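Local coordinates for protein AxyAgu115A (Amphibacillus xylanus NBRC 15112, PDB 6NPS) that probably acts as a family GH115 alpha-glucuronidase, hydrolysing glucuronic acid side groups from xylan-type hemicellulose, at residues Asn184-Asn189 and Asp628-Met634; Phe568-Tyr573 and Ile619-Tyr623; Met785-Asp789 and His851-Gln855; Ile794-His800 and Pro960-Tyr965. The protein carries 3 engineered substitutions. One frame throughout, in Å; residues are numbered along the deposited sequence.

Interaction 1: Asn184-Asn189 and Asp628-Met634; sequences NWSAKN and DGKFYGM
Trp-185 and Met-634 meet face on in a Met-aromatic contact that fastens a barrel helix to the end of a distant helical hairpin. Trp-185 lies on helix 181-190, which follows strand 170-174 of the eight-stranded parallel sheet of the TIM-barrel-like domain; Met-634 belongs to the two overlapping beta turns, type I and then type II, at the end of helix 601-629. Bent at chi2, the methionine brings CE to 3.8 Å from the centroid of the Trp-185 five-membered ring, with SD over the same face. The edge of the indole is used differently. With CG of Trp-185 anti to the backbone N (chi1 174°), NE1 donates to Lys-630 O at 2.8 Å, the acceptor lying almost exactly in the ring plane while the donor is tilted from the carbonyl plane. A leucine here would probably leave the Lys-630 carbonyl without its indole N-H and the Met-634 methyl without the aromatic face it rests on. One turn along the helix, Lys-188 crosses Tyr-632 at about a right angle, its CD 3.4 Å from Tyr-632 CB. At the end of the same chain, Lys-188 NZ comes to 4.0 Å from Gly-629 CA. Asn-189 completes the grip: ND2 donates to Gly-629 O at 3.3 Å, in the planes of both groups, and the same oxygen accepts Tyr-632 N at 3.1 Å, closing the type I turn.

Interaction 2: Phe568-Tyr573 and Ile619-Tyr623; sequences FALVYY and IVDEY
Tyr-573 and Tyr-623 stack face to face across an antiparallel helical hairpin formed by helices 564-596 and 601-629. The short segments run at 169° to each other with axes 11.7 Å apart, a spacing filled by rings. In the stack the centroids are 3.8 Å apart and the planes differ by 8°, while Tyr-623 CB also rests over the Tyr-573 face. Phe-631 lies nearly parallel to Tyr-623 on its far side, so that ring is held between two others. On one side of the stack, the Phe-568 ring fills the hollow bounded by Ile-619, Glu-622 and the base of Tyr-623, with CE1 3.4 Å from Glu-622 CD and CE2 3.6 Å from Tyr-623 CA. In return Ile-619 sends its CD1 methyl between two rings of the other helix, 3.9 Å from Tyr-573 CD1 and farther from Tyr-572. With the Tyr-573 ring cut back to an alanine here, Tyr-623 would probably lose the stacking partner on one face and a gap would open beside the Ile-619 methyl. A wider pi-type turn spans 568-572, where Tyr-573 N donates to Phe-568 O. Polar groups stay at the margins: Glu-622 OE2 bonds to Tyr-556 of helix 537-558, and a water joins the two helices by donating to Ala-569 O at 2.9 Å and bonding Tyr-623 OH at 3.2 Å.

Interaction 3: Met785-Asp789 and His851-Gln855; sequences MTFVD and HFVTQ
Phe-787 exchanges two backbone bonds with the strand beside it, N donating to His-851 O at 2.9 Å and O accepting Val-853 N at 2.8 Å, in a parallel beta ladder that Asp-789 N extends to Val-853 O at 3.1 Å. Short strand 786-788 thereby joins strand 847-854 in the C-terminal domain, whose sequence family is grouped with galactose-binding-like beta domains; the strand directions differ by 24°. Side chains alternate. On one face, the CG2 methyls of Thr-786 and Val-853 touch at 3.6 Å, and Val-788 adds a looser methyl contact. On the other, Phe-787 and Phe-852 meet at their CB atoms, 4.1 Å apart, and their rings then diverge. Phe-852 holds CG between its backbone N and carbonyl carbon (chi1 67°), whereas Phe-787 keeps CG beside N (chi1 -76°); both rings still reach Ile-794 of strand 794-797. Waters close both ends of the ladder. One donates to Met-785 O and accepts from His-851 N. At the other end Asp-789 divides its carboxylate: OD1 takes the N-H of Gly-792, while OD2 accepts from a water at 2.5 Å, which in turn accepts Gln-855 N at 2.9 Å.

Interaction 4: Ile794-His800 and Pro960-Tyr965; sequences ISIEAEH and PNETYY
Glu-962 OE2 accepts from two donors of the 794-800 segment: Glu-797 N at 3.0 Å, which comes from above the carboxylate plane, and His-800 ND1, nearly straight on and at the edge of the imidazole. Ring and carboxylate lie nearly coplanar; the modelled 2.4 Å from His-800 ND1 to Glu-962 OE2 is very short and its exact value doubtful. Beside this pair Ser-795 is held three times. Its N donates to Thr-963 OG1 at 2.9 Å, its O accepts Thr-963 N at 2.9 Å, and its OG donates to Pro-960 O at 2.9 Å from well above the carbonyl plane. Thr-963 holds OG1 between its own N and carbonyl carbon (chi1 52°), which turns the oxygen to face Ser-795 N. Farther out, a type I turn closed by His-800 N and Glu-797 O sets the imidazole beside Glu-962, and Tyr-965 OH lies 3.6 Å above one ring face. A water donates to Glu-797 OE2 and accepts from Glu-962 N; Glu-797 OE1 is taken by Thr-826, and Lys-943 also bonds Pro-960 O. Strand 794-797 and the C-terminal tail are thus joined mainly by polar bonds. A carboxylate so placed may favour a proton on ND1 and could raise the tendency of His-800 to be charged, to an uncertain extent.

The four contacts form two separate pairs. Interactions 1 and 2 share helix 601-629, their centres 14 Å apart, and touch through Phe-631 on Ala-569 and Met-634 on Tyr-623; along the chain, interaction 2 falls between the two segments of interaction 1. The helical hairpin is thus continuous with the seam against the barrel domain. Interactions 3 and 4 come later, in the C-terminal beta domain, with centres 10 Å apart. Their segments alternate in sequence, and the tail at 960-965 lies against strand 786-788, where Val-788 N probably bonds Tyr-964 O. The centres of interactions 1 and 3 are 58 Å apart, on opposite sides of the chain's centre, so the two pairs lie in separate parts of a multidomain enzyme.

Interaction 1: Asn184-Asn189 and Asp628-Met634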
# COMPACT_ATOMS: atom_id res chain seq x y z
N ASN A 184 4.51 -31.16 22.46
CA ASN A 184 4.74 -30.58 23.78
C ASN A 184 3.69 -31.04 24.79
O ASN A 184 4.00 -31.22 25.98
CB ASN A 184 4.71 -29.06 23.69
CG ASN A 184 5.99 -28.50 23.13
OD1 ASN A 184 6.89 -28.17 23.88
ND2 ASN A 184 6.06 -28.39 21.80
N TRP A 185 2.45 -31.19 24.36
CA TRP A 185 1.39 -31.64 25.26
C TRP A 185 1.66 -33.06 25.74
O TRP A 185 1.64 -33.33 26.95
CB TRP A 185 0.04 -31.56 24.54
CG TRP A 185 -1.12 -32.13 25.31
CD1 TRP A 185 -1.77 -31.53 26.34
CD2 TRP A 185 -1.72 -33.41 25.13
NE1 TRP A 185 -2.78 -32.36 26.81
CE2 TRP A 185 -2.78 -33.51 26.08
CE3 TRP A 185 -1.51 -34.47 24.25
CZ2 TRP A 185 -3.61 -34.65 26.17
CZ3 TRP A 185 -2.33 -35.62 24.35
CH2 TRP A 185 -3.37 -35.68 25.30
N SER A 186 1.92 -33.96 24.80
CA SER A 186 2.26 -35.35 25.13
C SER A 186 3.49 -35.43 26.05
O SER A 186 3.48 -36.14 27.06
CB SER A 186 2.49 -36.12 23.84
OG SER A 186 3.85 -35.91 23.49
N ALA A 187 4.56 -34.70 25.71
CA ALA A 187 5.77 -34.73 26.54
C ALA A 187 5.49 -34.28 27.97
O ALA A 187 5.81 -34.98 28.93
CB ALA A 187 6.87 -33.87 25.91
N LYS A 188 4.88 -33.10 28.14
CA LYS A 188 4.63 -32.58 29.48
C LYS A 188 3.70 -33.48 30.29
O LYS A 188 3.94 -33.71 31.48
CB LYS A 188 4.04 -31.17 29.39
CG LYS A 188 3.84 -30.50 30.73
CD LYS A 188 2.47 -29.85 30.80
CE LYS A 188 1.92 -29.67 32.22
NZ LYS A 188 2.26 -28.31 32.78
N ASN A 189 2.61 -33.97 29.68
CA ASN A 189 1.58 -34.69 30.44
C ASN A 189 1.81 -36.19 30.50
O ASN A 189 1.19 -36.86 31.32
CB ASN A 189 0.20 -34.41 29.84
CG ASN A 189 -0.35 -33.03 30.22
OD1 ASN A 189 -0.35 -32.64 31.39
ND2 ASN A 189 -0.81 -32.28 29.22
N ASP A 628 -4.17 -27.43 35.91
CA ASP A 628 -2.78 -27.87 36.08
C ASP A 628 -2.14 -28.30 34.76
O ASP A 628 -1.46 -29.32 34.68
CB ASP A 628 -2.69 -29.00 37.12
CG ASP A 628 -1.25 -29.28 37.57
OD1 ASP A 628 -0.55 -28.31 37.98
OD2 ASP A 628 -0.81 -30.45 37.50
N GLY A 629 -2.35 -27.50 33.71
CA GLY A 629 -1.70 -27.77 32.44
C GLY A 629 -2.28 -28.94 31.67
O GLY A 629 -1.58 -29.56 30.86
N LYS A 630 -3.56 -29.25 31.93
CA LYS A 630 -4.26 -30.29 31.18
C LYS A 630 -4.16 -30.09 29.66
O LYS A 630 -4.06 -31.06 28.90
CB LYS A 630 -5.74 -30.31 31.62
CG LYS A 630 -6.58 -31.46 31.06
CD LYS A 630 -8.07 -31.26 31.38
CE LYS A 630 -8.92 -32.52 31.11
NZ LYS A 630 -8.15 -33.72 30.64
N PHE A 631 -4.20 -28.82 29.20
CA PHE A 631 -4.11 -28.49 27.78
C PHE A 631 -2.78 -27.83 27.40
O PHE A 631 -2.70 -27.16 26.37
CB PHE A 631 -5.28 -27.58 27.38
CG PHE A 631 -6.60 -28.12 27.83
CD1 PHE A 631 -7.17 -29.23 27.17
CD2 PHE A 631 -7.24 -27.60 28.93
CE1 PHE A 631 -8.38 -29.78 27.62
CE2 PHE A 631 -8.46 -28.16 29.38
CZ PHE A 631 -9.02 -29.25 28.72
N TYR A 632 -1.75 -28.01 28.21
CA TYR A 632 -0.49 -27.33 27.94
C TYR A 632 0.03 -27.63 26.54
O TYR A 632 0.13 -28.79 26.12
CB TYR A 632 0.55 -27.73 28.98
CG TYR A 632 1.92 -27.15 28.71
CD1 TYR A 632 2.88 -27.89 28.01
CD2 TYR A 632 2.26 -25.87 29.15
CE1 TYR A 632 4.14 -27.37 27.76
CE2 TYR A 632 3.53 -25.34 28.90
CZ TYR A 632 4.46 -26.11 28.21
OH TYR A 632 5.72 -25.61 27.95
N GLY A 633 0.37 -26.57 25.80
CA GLY A 633 0.93 -26.71 24.48
C GLY A 633 -0.09 -26.81 23.36
O GLY A 633 0.28 -26.60 22.19
N MET A 634 -1.36 -27.08 23.68
CA MET A 634 -2.37 -27.27 22.64
C MET A 634 -2.64 -26.01 21.83
O MET A 634 -3.21 -26.10 20.74
CB MET A 634 -3.68 -27.77 23.26
CG MET A 634 -3.65 -29.23 23.66
SD MET A 634 -3.24 -30.27 22.24
CE MET A 634 -3.96 -31.83 22.82

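Interaction 2: Phe568-Tyr573 and Ile619-Tyr623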
# COMPACT_ATOMS: atom_id res chain seq x y z
N PHE A 568 -14.35 -23.43 29.55
CA PHE A 568 -13.21 -22.75 28.94
C PHE A 568 -12.67 -23.52 27.73
O PHE A 568 -12.45 -22.95 26.66
CB PHE A 568 -12.09 -22.58 29.98
CG PHE A 568 -10.98 -21.70 29.50
CD1 PHE A 568 -10.98 -20.34 29.80
CD2 PHE A 568 -9.95 -22.21 28.71
CE1 PHE A 568 -9.97 -19.51 29.33
CE2 PHE A 568 -8.95 -21.37 28.23
CZ PHE A 568 -8.96 -20.02 28.55
N ALA A 569 -12.42 -24.83 27.89
CA ALA A 569 -11.80 -25.58 26.81
C ALA A 569 -12.76 -25.82 25.64
O ALA A 569 -12.32 -25.84 24.49
CB ALA A 569 -11.28 -26.92 27.34
N LEU A 570 -14.06 -25.96 25.91
CA LEU A 570 -15.00 -26.29 24.85
C LEU A 570 -15.65 -25.07 24.21
O LEU A 570 -16.09 -25.15 23.05
CB LEU A 570 -16.10 -27.23 25.39
CG LEU A 570 -15.63 -28.65 25.83
CD1 LEU A 570 -16.77 -29.51 26.40
CD2 LEU A 570 -14.93 -29.41 24.69
N VAL A 571 -15.82 -23.97 24.95
CA VAL A 571 -16.62 -22.87 24.41
C VAL A 571 -15.80 -21.57 24.43
O VAL A 571 -15.62 -20.91 23.41
CB VAL A 571 -17.93 -22.72 25.20
CG1 VAL A 571 -18.74 -21.55 24.65
CG2 VAL A 571 -18.71 -24.04 25.15
N TYR A 572 -15.30 -21.20 25.60
CA TYR A 572 -14.71 -19.87 25.74
C TYR A 572 -13.43 -19.74 24.91
O TYR A 572 -13.26 -18.76 24.17
CB TYR A 572 -14.43 -19.60 27.23
CG TYR A 572 -13.96 -18.18 27.51
CD1 TYR A 572 -14.89 -17.14 27.68
CD2 TYR A 572 -12.60 -17.89 27.62
CE1 TYR A 572 -14.44 -15.83 27.95
CE2 TYR A 572 -12.15 -16.61 27.89
CZ TYR A 572 -13.07 -15.59 28.06
OH TYR A 572 -12.63 -14.33 28.32
N TYR A 573 -12.49 -20.68 25.04
CA TYR A 573 -11.22 -20.54 24.32
C TYR A 573 -11.41 -20.56 22.80
O TYR A 573 -10.92 -19.65 22.12
CB TYR A 573 -10.25 -21.63 24.82
CG TYR A 573 -9.00 -21.70 23.99
CD1 TYR A 573 -8.07 -20.67 24.02
CD2 TYR A 573 -8.75 -22.79 23.15
CE1 TYR A 573 -6.91 -20.72 23.24
CE2 TYR A 573 -7.59 -22.85 22.39
CZ TYR A 573 -6.70 -21.80 22.42
OH TYR A 573 -5.57 -21.83 21.64
N ILE A 619 -5.08 -15.23 26.33
CA ILE A 619 -6.01 -16.35 26.33
C ILE A 619 -5.28 -17.68 26.08
O ILE A 619 -5.68 -18.71 26.62
CB ILE A 619 -7.13 -16.10 25.32
CG1 ILE A 619 -8.30 -17.00 25.66
CG2 ILE A 619 -6.65 -16.32 23.88
CD1 ILE A 619 -9.33 -17.04 24.59
N VAL A 620 -4.20 -17.67 25.28
CA VAL A 620 -3.40 -18.88 25.08
C VAL A 620 -2.72 -19.30 26.38
O VAL A 620 -2.74 -20.49 26.76
CB VAL A 620 -2.36 -18.68 23.95
CG1 VAL A 620 -1.35 -19.83 23.92
CG2 VAL A 620 -3.05 -18.53 22.59
N ASP A 621 -2.10 -18.34 27.08
CA ASP A 621 -1.47 -18.65 28.36
C ASP A 621 -2.46 -19.21 29.35
O ASP A 621 -2.15 -20.18 30.07
CB ASP A 621 -0.81 -17.40 28.95
CG ASP A 621 0.40 -16.96 28.16
OD1 ASP A 621 0.62 -15.73 28.04
OD2 ASP A 621 1.12 -17.85 27.65
N GLU A 622 -3.66 -18.61 29.43
CA GLU A 622 -4.70 -19.15 30.30
C GLU A 622 -5.05 -20.58 29.90
O GLU A 622 -5.17 -21.46 30.76
CB GLU A 622 -5.94 -18.24 30.28
CG GLU A 622 -7.05 -18.70 31.24
CD GLU A 622 -8.18 -17.64 31.48
OE1 GLU A 622 -8.24 -16.61 30.74
OE2 GLU A 622 -9.01 -17.85 32.41
N TYR A 623 -5.14 -20.86 28.60
CA TYR A 623 -5.49 -22.20 28.15
C TYR A 623 -4.44 -23.23 28.56
O TYR A 623 -4.77 -24.36 28.94
CB TYR A 623 -5.64 -22.15 26.64
CG TYR A 623 -6.04 -23.42 25.95
CD1 TYR A 623 -7.22 -24.09 26.28
CD2 TYR A 623 -5.27 -23.90 24.91
CE1 TYR A 623 -7.60 -25.26 25.59
CE2 TYR A 623 -5.64 -25.04 24.20
CZ TYR A 623 -6.81 -25.71 24.55
OH TYR A 623 -7.16 -26.81 23.83
O HOH W 1 -10.21 -27.68 23.85
O HOH W 2 -9.98 -14.51 30.34

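Interaction 3: Met785-Asp789 and His851-Gln855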
# COMPACT_ATOMS: atom_id res chain seq x y z
N MET A 785 -41.81 -11.08 -3.58
CA MET A 785 -40.48 -11.57 -3.95
C MET A 785 -39.98 -11.02 -5.28
O MET A 785 -38.98 -11.51 -5.80
CB MET A 785 -40.44 -13.11 -3.99
CG MET A 785 -41.07 -13.77 -2.76
SD MET A 785 -40.29 -13.22 -1.21
CE MET A 785 -38.68 -13.94 -1.45
N THR A 786 -40.59 -9.96 -5.81
CA THR A 786 -40.03 -9.29 -6.98
C THR A 786 -38.92 -8.33 -6.57
O THR A 786 -39.18 -7.36 -5.84
CB THR A 786 -41.10 -8.53 -7.73
OG1 THR A 786 -42.15 -9.43 -8.08
CG2 THR A 786 -40.51 -7.91 -8.99
N PHE A 787 -37.71 -8.56 -7.07
CA PHE A 787 -36.61 -7.64 -6.82
C PHE A 787 -36.72 -6.45 -7.77
O PHE A 787 -37.05 -6.60 -8.95
CB PHE A 787 -35.27 -8.37 -6.97
CG PHE A 787 -34.95 -9.26 -5.80
CD1 PHE A 787 -35.50 -10.52 -5.70
CD2 PHE A 787 -34.13 -8.80 -4.76
CE1 PHE A 787 -35.26 -11.31 -4.61
CE2 PHE A 787 -33.88 -9.58 -3.67
CZ PHE A 787 -34.44 -10.86 -3.59
N VAL A 788 -36.49 -5.25 -7.25
CA VAL A 788 -36.69 -4.04 -8.06
C VAL A 788 -35.37 -3.28 -8.08
O VAL A 788 -34.87 -2.88 -7.02
CB VAL A 788 -37.82 -3.15 -7.52
CG1 VAL A 788 -37.95 -1.88 -8.40
CG2 VAL A 788 -39.17 -3.87 -7.54
N ASP A 789 -34.80 -3.09 -9.27
CA ASP A 789 -33.55 -2.33 -9.42
C ASP A 789 -33.80 -0.85 -9.19
O ASP A 789 -34.33 -0.15 -10.06
CB ASP A 789 -32.95 -2.55 -10.81
CG ASP A 789 -31.63 -1.76 -11.02
OD1 ASP A 789 -31.25 -0.91 -10.17
OD2 ASP A 789 -30.95 -2.00 -12.05
N HIS A 851 -37.84 -13.30 -9.72
CA HIS A 851 -38.51 -12.24 -10.46
C HIS A 851 -37.76 -10.94 -10.19
O HIS A 851 -37.42 -10.66 -9.04
CB HIS A 851 -39.99 -12.10 -10.04
CG HIS A 851 -40.85 -13.24 -10.49
ND1 HIS A 851 -42.15 -13.40 -10.09
CD2 HIS A 851 -40.57 -14.29 -11.30
CE1 HIS A 851 -42.65 -14.49 -10.65
NE2 HIS A 851 -41.71 -15.05 -11.39
N PHE A 852 -37.48 -10.17 -11.23
CA PHE A 852 -36.76 -8.92 -11.02
C PHE A 852 -37.11 -7.91 -12.10
O PHE A 852 -37.50 -8.28 -13.22
CB PHE A 852 -35.22 -9.15 -10.96
CG PHE A 852 -34.61 -9.60 -12.26
CD1 PHE A 852 -33.99 -8.68 -13.10
CD2 PHE A 852 -34.64 -10.94 -12.63
CE1 PHE A 852 -33.41 -9.10 -14.30
CE2 PHE A 852 -34.07 -11.36 -13.83
CZ PHE A 852 -33.45 -10.44 -14.67
N VAL A 853 -36.99 -6.62 -11.75
CA VAL A 853 -37.47 -5.50 -12.57
C VAL A 853 -36.27 -4.63 -12.94
O VAL A 853 -35.59 -4.09 -12.06
CB VAL A 853 -38.52 -4.65 -11.83
CG1 VAL A 853 -38.86 -3.35 -12.63
CG2 VAL A 853 -39.81 -5.48 -11.58
N THR A 854 -36.01 -4.50 -14.23
CA THR A 854 -34.91 -3.65 -14.66
C THR A 854 -35.44 -2.27 -15.00
O THR A 854 -36.63 -2.08 -15.29
CB THR A 854 -34.23 -4.24 -15.89
OG1 THR A 854 -35.18 -4.27 -16.98
CG2 THR A 854 -33.75 -5.65 -15.60
N GLN A 855 -34.54 -1.28 -14.98
CA GLN A 855 -34.88 0.06 -15.46
C GLN A 855 -34.72 0.22 -16.97
O GLN A 855 -35.41 1.06 -17.57
CB GLN A 855 -34.01 1.10 -14.74
CG GLN A 855 -34.12 0.99 -13.25
CD GLN A 855 -33.25 1.98 -12.53
OE1 GLN A 855 -32.07 1.71 -12.25
NE2 GLN A 855 -33.81 3.13 -12.21
O HOH W 3 -37.52 -13.50 -6.72
O HOH W 4 -31.77 -2.00 -14.40

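Interaction 4: Ile794-His800 and Pro960-Tyr965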
# COMPACT_ATOMS: atom_id res chain seq x y z
N ILE A 794 -28.89 -5.38 -8.68
CA ILE A 794 -29.77 -6.20 -7.85
C ILE A 794 -28.92 -7.28 -7.21
O ILE A 794 -28.04 -7.85 -7.87
CB ILE A 794 -30.89 -6.85 -8.68
CG1 ILE A 794 -31.82 -5.79 -9.30
CG2 ILE A 794 -31.69 -7.87 -7.82
CD1 ILE A 794 -32.80 -6.41 -10.28
N SER A 795 -29.17 -7.55 -5.93
CA SER A 795 -28.44 -8.56 -5.18
C SER A 795 -29.49 -9.37 -4.42
O SER A 795 -30.29 -8.80 -3.67
CB SER A 795 -27.42 -7.93 -4.24
OG SER A 795 -26.90 -8.90 -3.33
N ILE A 796 -29.46 -10.69 -4.63
CA ILE A 796 -30.52 -11.61 -4.24
C ILE A 796 -29.89 -12.72 -3.40
O ILE A 796 -28.99 -13.41 -3.88
CB ILE A 796 -31.19 -12.24 -5.47
CG1 ILE A 796 -31.86 -11.17 -6.33
CG2 ILE A 796 -32.20 -13.31 -5.03
CD1 ILE A 796 -32.28 -11.68 -7.69
N GLU A 797 -30.34 -12.90 -2.16
CA GLU A 797 -29.96 -14.14 -1.49
C GLU A 797 -30.74 -15.28 -2.15
O GLU A 797 -31.93 -15.14 -2.46
CB GLU A 797 -30.20 -14.08 0.01
CG GLU A 797 -29.67 -12.82 0.67
CD GLU A 797 -28.23 -12.89 1.21
OE1 GLU A 797 -27.41 -13.72 0.76
OE2 GLU A 797 -27.93 -12.09 2.12
N ALA A 798 -30.03 -16.38 -2.42
CA ALA A 798 -30.57 -17.42 -3.28
C ALA A 798 -31.85 -18.01 -2.72
O ALA A 798 -32.69 -18.53 -3.47
CB ALA A 798 -29.48 -18.50 -3.49
N GLU A 799 -32.02 -17.97 -1.40
CA GLU A 799 -33.24 -18.48 -0.79
C GLU A 799 -34.49 -17.66 -1.14
O GLU A 799 -35.61 -18.17 -1.02
CB GLU A 799 -33.01 -18.56 0.72
CG GLU A 799 -34.15 -18.22 1.59
CD GLU A 799 -33.76 -18.02 3.04
OE1 GLU A 799 -32.74 -18.59 3.49
OE2 GLU A 799 -34.53 -17.32 3.74
N HIS A 800 -34.33 -16.44 -1.66
CA HIS A 800 -35.49 -15.57 -1.96
C HIS A 800 -35.98 -15.71 -3.41
O HIS A 800 -36.30 -14.73 -4.09
CB HIS A 800 -35.15 -14.12 -1.62
CG HIS A 800 -34.97 -13.92 -0.16
ND1 HIS A 800 -34.00 -13.10 0.38
CD2 HIS A 800 -35.61 -14.48 0.90
CE1 HIS A 800 -34.05 -13.16 1.70
NE2 HIS A 800 -35.02 -13.98 2.04
N PRO A 960 -22.35 -7.47 -2.51
CA PRO A 960 -23.26 -6.41 -2.06
C PRO A 960 -24.37 -7.00 -1.24
O PRO A 960 -24.83 -8.11 -1.51
CB PRO A 960 -23.81 -5.83 -3.37
CG PRO A 960 -23.06 -6.49 -4.47
CD PRO A 960 -22.46 -7.73 -3.95
N ASN A 961 -24.82 -6.27 -0.23
CA ASN A 961 -25.89 -6.84 0.56
C ASN A 961 -27.19 -6.87 -0.26
O ASN A 961 -27.31 -6.20 -1.28
CB ASN A 961 -26.06 -6.08 1.87
CG ASN A 961 -26.26 -4.62 1.65
OD1 ASN A 961 -25.33 -3.91 1.29
ND2 ASN A 961 -27.49 -4.15 1.87
N GLU A 962 -28.13 -7.71 0.16
CA GLU A 962 -29.35 -7.94 -0.62
C GLU A 962 -30.11 -6.62 -0.85
O GLU A 962 -30.24 -5.80 0.05
CB GLU A 962 -30.24 -8.94 0.10
CG GLU A 962 -31.53 -9.34 -0.65
CD GLU A 962 -32.24 -10.54 0.00
OE1 GLU A 962 -32.50 -10.48 1.22
OE2 GLU A 962 -32.52 -11.55 -0.69
N THR A 963 -30.62 -6.44 -2.06
CA THR A 963 -31.36 -5.22 -2.38
C THR A 963 -32.86 -5.45 -2.19
O THR A 963 -33.30 -6.53 -1.80
CB THR A 963 -31.04 -4.77 -3.80
OG1 THR A 963 -31.23 -5.87 -4.71
CG2 THR A 963 -29.57 -4.27 -3.90
N TYR A 964 -33.65 -4.44 -2.49
CA TYR A 964 -35.05 -4.45 -2.11
C TYR A 964 -35.86 -5.45 -2.94
O TYR A 964 -35.70 -5.55 -4.16
CB TYR A 964 -35.64 -3.05 -2.27
CG TYR A 964 -37.14 -3.00 -2.08
CD1 TYR A 964 -37.69 -2.91 -0.80
CD2 TYR A 964 -38.01 -2.99 -3.16
CE1 TYR A 964 -39.08 -2.86 -0.61
CE2 TYR A 964 -39.39 -2.95 -2.97
CZ TYR A 964 -39.91 -2.86 -1.69
OH TYR A 964 -41.28 -2.81 -1.51
N TYR A 965 -36.79 -6.16 -2.28
CA TYR A 965 -37.81 -6.94 -2.97
C TYR A 965 -39.16 -6.70 -2.32
O TYR A 965 -39.23 -6.47 -1.11
CB TYR A 965 -37.52 -8.50 -2.99
CG TYR A 965 -37.36 -9.14 -1.61
CD1 TYR A 965 -38.43 -9.78 -1.00
CD2 TYR A 965 -36.14 -9.11 -0.94
CE1 TYR A 965 -38.30 -10.36 0.27
CE2 TYR A 965 -35.98 -9.70 0.33
CZ TYR A 965 -37.08 -10.33 0.93
OH TYR A 965 -36.97 -10.90 2.20
O HOH W 5 -27.56 -9.24 2.48
O HOH W 6 -31.07 -11.22 3.30